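PDB 7CTP: protein Niban 2 from Homo sapiens, which may suppress apoptosis and promote melanoma cell invasion, and is represented here by a large part of the protein that includes its PH domain. Local coordinates for residues G223-M227 with V422-F428; C333-V338 with F502-K506. All blocks are in the same frame, centred on the assembly; numbering follows the deposited sequence.

Interaction 1: residues G223-M227 with V422-F428; sequences GTWEM and VSSTSVF
T224 and E226 meet the first two turns of helix 422-455, T224 with its methyl group and E226 with its carboxylate. The contact is a loop packed against the start of a helix. The loop joins helix 204-218 to helix 232-252, in the mainly helical part of the chain. T224 and V427 approach tip to tip, with T224 CG2 3.5 Å from V427 CG2. T224 holds CG2 anti to its backbone N, and this turns the methyl to the valine. The same V427 CG2 lies 3.8 Å from W225 O, so one methyl packs on both residues. The CA-CB bond of W225 points away from the helix, and its ring packs on helix 232-252 and makes a cation-pi contact with R216. S423 approaches the loop backbone, with its CB 3.4 Å from T224 O. A water is held at 2.8 Å from both E226 N and S423 OG, and it accepts the bond from E226 N. S424 OG lies beside T224 but is hydrogen-bonded to D421. E226 extends CG anti to its own N (chi1 -178°) and bends at chi2, and its carboxylate reaches S426. E226 OE1 also forms a salt bridge with K122, a residue of the PH domain region. The loop, the helix and that region therefore meet at one oxygen. S426 OG donates to E226 OE1 over 3.0 Å, from above the carboxylate plane and 54° out of it.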
loop_
_atom_site.group_PDB
_atom_site.type_symbol
_atom_site.label_atom_id
_atom_site.label_comp_id
_atom_site.label_asym_id
_atom_site.label_seq_id
_atom_site.Cartn_x
_atom_site.Cartn_y
_atom_site.Cartn_z
ATOM N N GLY A 223 9.202 -12.808 2.638
ATOM C CA GLY A 223 9.647 -11.493 2.234
ATOM C C GLY A 223 8.513 -10.633 1.702
ATOM O O GLY A 223 7.395 -11.090 1.446
ATOM N N THR A 224 8.848 -9.356 1.542
ATOM C CA THR A 224 7.903 -8.352 1.069
ATOM C C THR A 224 7.253 -8.774 -0.241
ATOM O O THR A 224 7.930 -9.200 -1.182
ATOM C CB THR A 224 8.624 -7.015 0.899
ATOM O OG1 THR A 224 9.063 -6.555 2.181
ATOM C CG2 THR A 224 7.705 -5.975 0.293
ATOM N N TRP A 225 5.928 -8.658 -0.291
ATOM C CA TRP A 225 5.126 -9.100 -1.431
ATOM C C TRP A 225 4.601 -7.876 -2.162
ATOM O O TRP A 225 3.863 -7.074 -1.580
ATOM C CB TRP A 225 3.973 -9.983 -0.962
ATOM C CG TRP A 225 3.122 -10.555 -2.045
ATOM C CD1 TRP A 225 3.517 -10.959 -3.282
ATOM C CD2 TRP A 225 1.719 -10.821 -1.960
ATOM N NE1 TRP A 225 2.433 -11.459 -3.990
ATOM C CE2 TRP A 225 1.322 -11.389 -3.188
ATOM C CE3 TRP A 225 0.761 -10.635 -0.958
ATOM C CZ2 TRP A 225 0.006 -11.762 -3.446
ATOM C CZ3 TRP A 225 -0.540 -11.006 -1.213
ATOM C CH2 TRP A 225 -0.909 -11.564 -2.455
ATOM N N GLU A 226 4.981 -7.740 -3.436
ATOM C CA GLU A 226 4.634 -6.544 -4.198
ATOM C C GLU A 226 3.127 -6.378 -4.345
ATOM O O GLU A 226 2.632 -5.255 -4.495
ATOM C CB GLU A 226 5.305 -6.604 -5.573
ATOM C CG GLU A 226 5.058 -5.395 -6.465
ATOM C CD GLU A 226 6.241 -5.079 -7.369
ATOM O OE1 GLU A 226 6.260 -3.972 -7.948
ATOM O OE2 GLU A 226 7.141 -5.939 -7.504
ATOM N N MET A 227 2.379 -7.472 -4.297
ATOM C CA MET A 227 0.951 -7.417 -4.556
ATOM C C MET A 227 0.127 -7.318 -3.282
ATOM O O MET A 227 -1.094 -7.497 -3.324
ATOM C CB MET A 227 0.528 -8.622 -5.392
ATOM C CG MET A 227 1.141 -8.632 -6.802
ATOM S SD MET A 227 1.036 -7.076 -7.712
ATOM C CE MET A 227 -0.735 -6.901 -7.956
ATOM N N VAL A 422 13.511 -6.140 -5.873
ATOM C CA VAL A 422 12.531 -5.345 -6.607
ATOM C C VAL A 422 11.304 -5.074 -5.744
ATOM O O VAL A 422 10.781 -3.953 -5.714
ATOM C CB VAL A 422 12.153 -6.049 -7.923
ATOM C CG1 VAL A 422 11.256 -5.143 -8.763
ATOM C CG2 VAL A 422 13.402 -6.445 -8.688
ATOM N N SER A 423 10.834 -6.093 -5.024
ATOM C CA SER A 423 9.573 -5.983 -4.298
ATOM C C SER A 423 9.684 -4.996 -3.144
ATOM O O SER A 423 8.815 -4.132 -2.971
ATOM C CB SER A 423 9.141 -7.355 -3.786
ATOM O OG SER A 423 9.095 -8.288 -4.852
ATOM N N SER A 424 10.740 -5.123 -2.331
ATOM C CA SER A 424 10.944 -4.203 -1.213
ATOM C C SER A 424 11.017 -2.768 -1.708
ATOM O O SER A 424 10.407 -1.862 -1.132
ATOM C CB SER A 424 12.219 -4.560 -0.447
ATOM O OG SER A 424 12.106 -5.823 0.179
ATOM N N THR A 425 11.756 -2.549 -2.797
ATOM C CA THR A 425 11.893 -1.203 -3.343
ATOM C C THR A 425 10.541 -0.623 -3.742
ATOM O O THR A 425 10.207 0.509 -3.377
ATOM C CB THR A 425 12.847 -1.217 -4.532
ATOM O OG1 THR A 425 14.163 -1.560 -4.074
ATOM C CG2 THR A 425 12.883 0.158 -5.192
ATOM N N SER A 426 9.745 -1.396 -4.483
ATOM C CA SER A 426 8.431 -0.927 -4.913
ATOM C C SER A 426 7.539 -0.594 -3.722
ATOM O O SER A 426 6.950 0.495 -3.651
ATOM C CB SER A 426 7.767 -1.982 -5.797
ATOM O OG SER A 426 6.464 -1.577 -6.160
ATOM N N VAL A 427 7.410 -1.532 -2.781
ATOM C CA VAL A 427 6.514 -1.330 -1.645
ATOM C C VAL A 427 6.943 -0.114 -0.831
ATOM O O VAL A 427 6.110 0.698 -0.403
ATOM C CB VAL A 427 6.467 -2.606 -0.785
ATOM C CG1 VAL A 427 5.848 -2.312 0.572
ATOM C CG2 VAL A 427 5.681 -3.695 -1.524
ATOM N N PHE A 428 8.245 0.051 -0.628
ATOM C CA PHE A 428 8.694 1.104 0.274
ATOM C C PHE A 428 8.687 2.474 -0.389
ATOM O O PHE A 428 8.550 3.486 0.304
ATOM C CB PHE A 428 10.055 0.718 0.849
ATOM C CG PHE A 428 9.950 -0.379 1.872
ATOM C CD1 PHE A 428 9.038 -0.261 2.916
ATOM C CD2 PHE A 428 10.694 -1.534 1.769
ATOM C CE1 PHE A 428 8.904 -1.272 3.857
ATOM C CE2 PHE A 428 10.560 -2.546 2.702
ATOM C CZ PHE A 428 9.669 -2.415 3.743
HETATM O O HOH W 1 6.648 -9.551 -4.686
#

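Interaction 2: residues C333-V338 with F502-K506; sequences CVRNHV and FLLKK
C333-H337 is the last turn of helix 260-337, and V338 leaves helical backbone angles. F502-K506 is a turn within helix 464-511. The short axes approach to 11.2 Å, and their N-to-C directions differ by 113°. The backbones are nearest at C333 and L503, whose CA atoms are 7.2 Å apart. C333 holds SG anti to its backbone N (chi1 -176°), which sends the sulfur to L503 CD2 at 3.5 Å. SG also packs on K506 CB and makes an oblique sulfur-aromatic contact with F502, 5.5 Å from the ring centroid. V334 CG2 packs on both methyls of L503, 3.7 Å from CD1, and CD2 also meets V338 CG2. The V338 and L503 side chains cross at about a right angle. V338 and F502 run alongside each other in opposing senses, V338 CG2 meeting F502 CD2. H337 CB comes to the edge of the F502 ring, 3.8 Å from CE2. K506 CG, one turn along from F502, lies above one face of its ring, toward the rim. V334 and L503 both also touch V544 of helix 532-555. The arrangement is typical of apolar packing between steeply crossed helices, here where one long helix ends.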
loop_
_atom_site.group_PDB
_atom_site.type_symbol
_atom_site.label_atom_id
_atom_site.label_comp_id
_atom_site.label_asym_id
_atom_site.label_seq_id
_atom_site.Cartn_x
_atom_site.Cartn_y
_atom_site.Cartn_z
ATOM N N CYS A 333 22.872 -15.883 13.623
ATOM C CA CYS A 333 22.466 -15.553 12.260
ATOM C C CYS A 333 22.369 -14.039 12.093
ATOM O O CYS A 333 22.775 -13.492 11.060
ATOM C CB CYS A 333 21.146 -16.265 11.928
ATOM S SG CYS A 333 20.555 -16.049 10.208
ATOM N N VAL A 334 21.891 -13.335 13.127
ATOM C CA VAL A 334 21.867 -11.874 13.068
ATOM C C VAL A 334 23.285 -11.315 13.007
ATOM O O VAL A 334 23.588 -10.419 12.209
ATOM C CB VAL A 334 21.103 -11.294 14.271
ATOM C CG1 VAL A 334 21.320 -9.796 14.345
ATOM C CG2 VAL A 334 19.618 -11.618 14.165
ATOM N N ARG A 335 24.171 -11.819 13.872
ATOM C CA ARG A 335 25.521 -11.267 13.937
ATOM C C ARG A 335 26.252 -11.464 12.619
ATOM O O ARG A 335 26.933 -10.551 12.135
ATOM C CB ARG A 335 26.312 -11.905 15.081
ATOM C CG ARG A 335 26.850 -10.887 16.088
ATOM C CD ARG A 335 26.999 -11.495 17.480
ATOM N NE ARG A 335 27.486 -12.864 17.406
ATOM C CZ ARG A 335 27.117 -13.843 18.221
ATOM N NH1 ARG A 335 27.619 -15.055 18.053
ATOM N NH2 ARG A 335 26.264 -13.607 19.213
ATOM N N ASN A 336 26.093 -12.634 12.008
ATOM C CA ASN A 336 26.875 -12.972 10.830
ATOM C C ASN A 336 26.245 -12.504 9.530
ATOM O O ASN A 336 26.973 -12.200 8.578
ATOM C CB ASN A 336 27.092 -14.484 10.760
ATOM C CG ASN A 336 27.939 -14.997 11.901
ATOM O OD1 ASN A 336 28.358 -14.219 12.759
ATOM N ND2 ASN A 336 28.177 -16.310 11.931
ATOM N N HIS A 337 24.916 -12.420 9.468
ATOM C CA HIS A 337 24.235 -12.290 8.189
ATOM C C HIS A 337 23.260 -11.127 8.095
ATOM O O HIS A 337 22.749 -10.875 6.996
ATOM C CB HIS A 337 23.494 -13.601 7.859
ATOM C CG HIS A 337 24.386 -14.801 7.841
ATOM N ND1 HIS A 337 25.371 -14.978 6.891
ATOM C CD2 HIS A 337 24.467 -15.868 8.669
ATOM C CE1 HIS A 337 26.014 -16.107 7.130
ATOM N NE2 HIS A 337 25.489 -16.667 8.204
ATOM N N VAL A 338 22.989 -10.410 9.185
ATOM C CA VAL A 338 22.057 -9.285 9.152
ATOM C C VAL A 338 22.758 -8.015 9.606
ATOM O O VAL A 338 22.784 -7.015 8.882
ATOM C CB VAL A 338 20.819 -9.537 10.036
ATOM C CG1 VAL A 338 19.837 -8.375 9.887
ATOM C CG2 VAL A 338 20.159 -10.848 9.688
ATOM N N PHE A 502 13.963 -12.817 6.278
ATOM C CA PHE A 502 15.237 -13.477 6.021
ATOM C C PHE A 502 15.594 -14.441 7.150
ATOM O O PHE A 502 15.937 -15.604 6.904
ATOM C CB PHE A 502 16.324 -12.420 5.842
ATOM C CG PHE A 502 17.708 -12.991 5.714
ATOM C CD1 PHE A 502 18.165 -13.449 4.494
ATOM C CD2 PHE A 502 18.546 -13.070 6.821
ATOM C CE1 PHE A 502 19.446 -13.983 4.371
ATOM C CE2 PHE A 502 19.824 -13.600 6.708
ATOM C CZ PHE A 502 20.272 -14.058 5.476
ATOM N N LEU A 503 15.523 -13.966 8.393
ATOM C CA LEU A 503 15.864 -14.802 9.543
ATOM C C LEU A 503 14.918 -15.985 9.668
ATOM O O LEU A 503 15.343 -17.112 9.947
ATOM C CB LEU A 503 15.824 -13.967 10.819
ATOM C CG LEU A 503 16.938 -12.949 11.010
ATOM C CD1 LEU A 503 16.539 -12.033 12.147
ATOM C CD2 LEU A 503 18.259 -13.652 11.299
ATOM N N LEU A 504 13.616 -15.737 9.500
ATOM C CA LEU A 504 12.653 -16.820 9.641
ATOM C C LEU A 504 12.910 -17.914 8.615
ATOM O O LEU A 504 12.819 -19.103 8.934
ATOM C CB LEU A 504 11.233 -16.270 9.512
ATOM C CG LEU A 504 10.800 -15.366 10.673
ATOM C CD1 LEU A 504 9.391 -14.848 10.411
ATOM C CD2 LEU A 504 10.869 -16.105 12.014
ATOM N N LYS A 505 13.264 -17.530 7.391
ATOM C CA LYS A 505 13.568 -18.522 6.366
ATOM C C LYS A 505 14.816 -19.320 6.726
ATOM O O LYS A 505 14.824 -20.553 6.625
ATOM C CB LYS A 505 13.729 -17.853 5.007
ATOM C CG LYS A 505 13.945 -18.875 3.898
ATOM C CD LYS A 505 14.352 -18.213 2.602
ATOM C CE LYS A 505 13.165 -18.123 1.654
ATOM N NZ LYS A 505 13.347 -17.047 0.640
ATOM N N LYS A 506 15.875 -18.637 7.171
ATOM C CA LYS A 506 17.095 -19.340 7.569
ATOM C C LYS A 506 16.837 -20.270 8.749
ATOM O O LYS A 506 17.394 -21.377 8.816
ATOM C CB LYS A 506 18.191 -18.333 7.918
ATOM C CG LYS A 506 18.693 -17.506 6.742
ATOM C CD LYS A 506 19.388 -18.368 5.696
ATOM C CE LYS A 506 19.830 -17.513 4.499
ATOM N NZ LYS A 506 20.150 -18.356 3.307
#

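Overall arrangement
From the N terminus, the chain runs through helix 10-48, the seven-stranded antiparallel sheet and helix 204-218 to the loop 223-227. Helices 232-252 and 260-337 follow, and the second ends at 333-338. The chain later enters helix 422-455, whose first turns return to 223-227 and close interaction 1. Helix 464-511 then brings 502-506 back to 333-338, closing interaction 2. The segments alternate, so the two closures cross instead of nesting. Their centres are about 19 Å apart, and they do not touch. Interaction 1 lies about 10 Å from the centre of the chain, interaction 2 about 26 Å, measured between centres. Helix 464-511 connects them, because it also touches S424 and F428 of interaction 1.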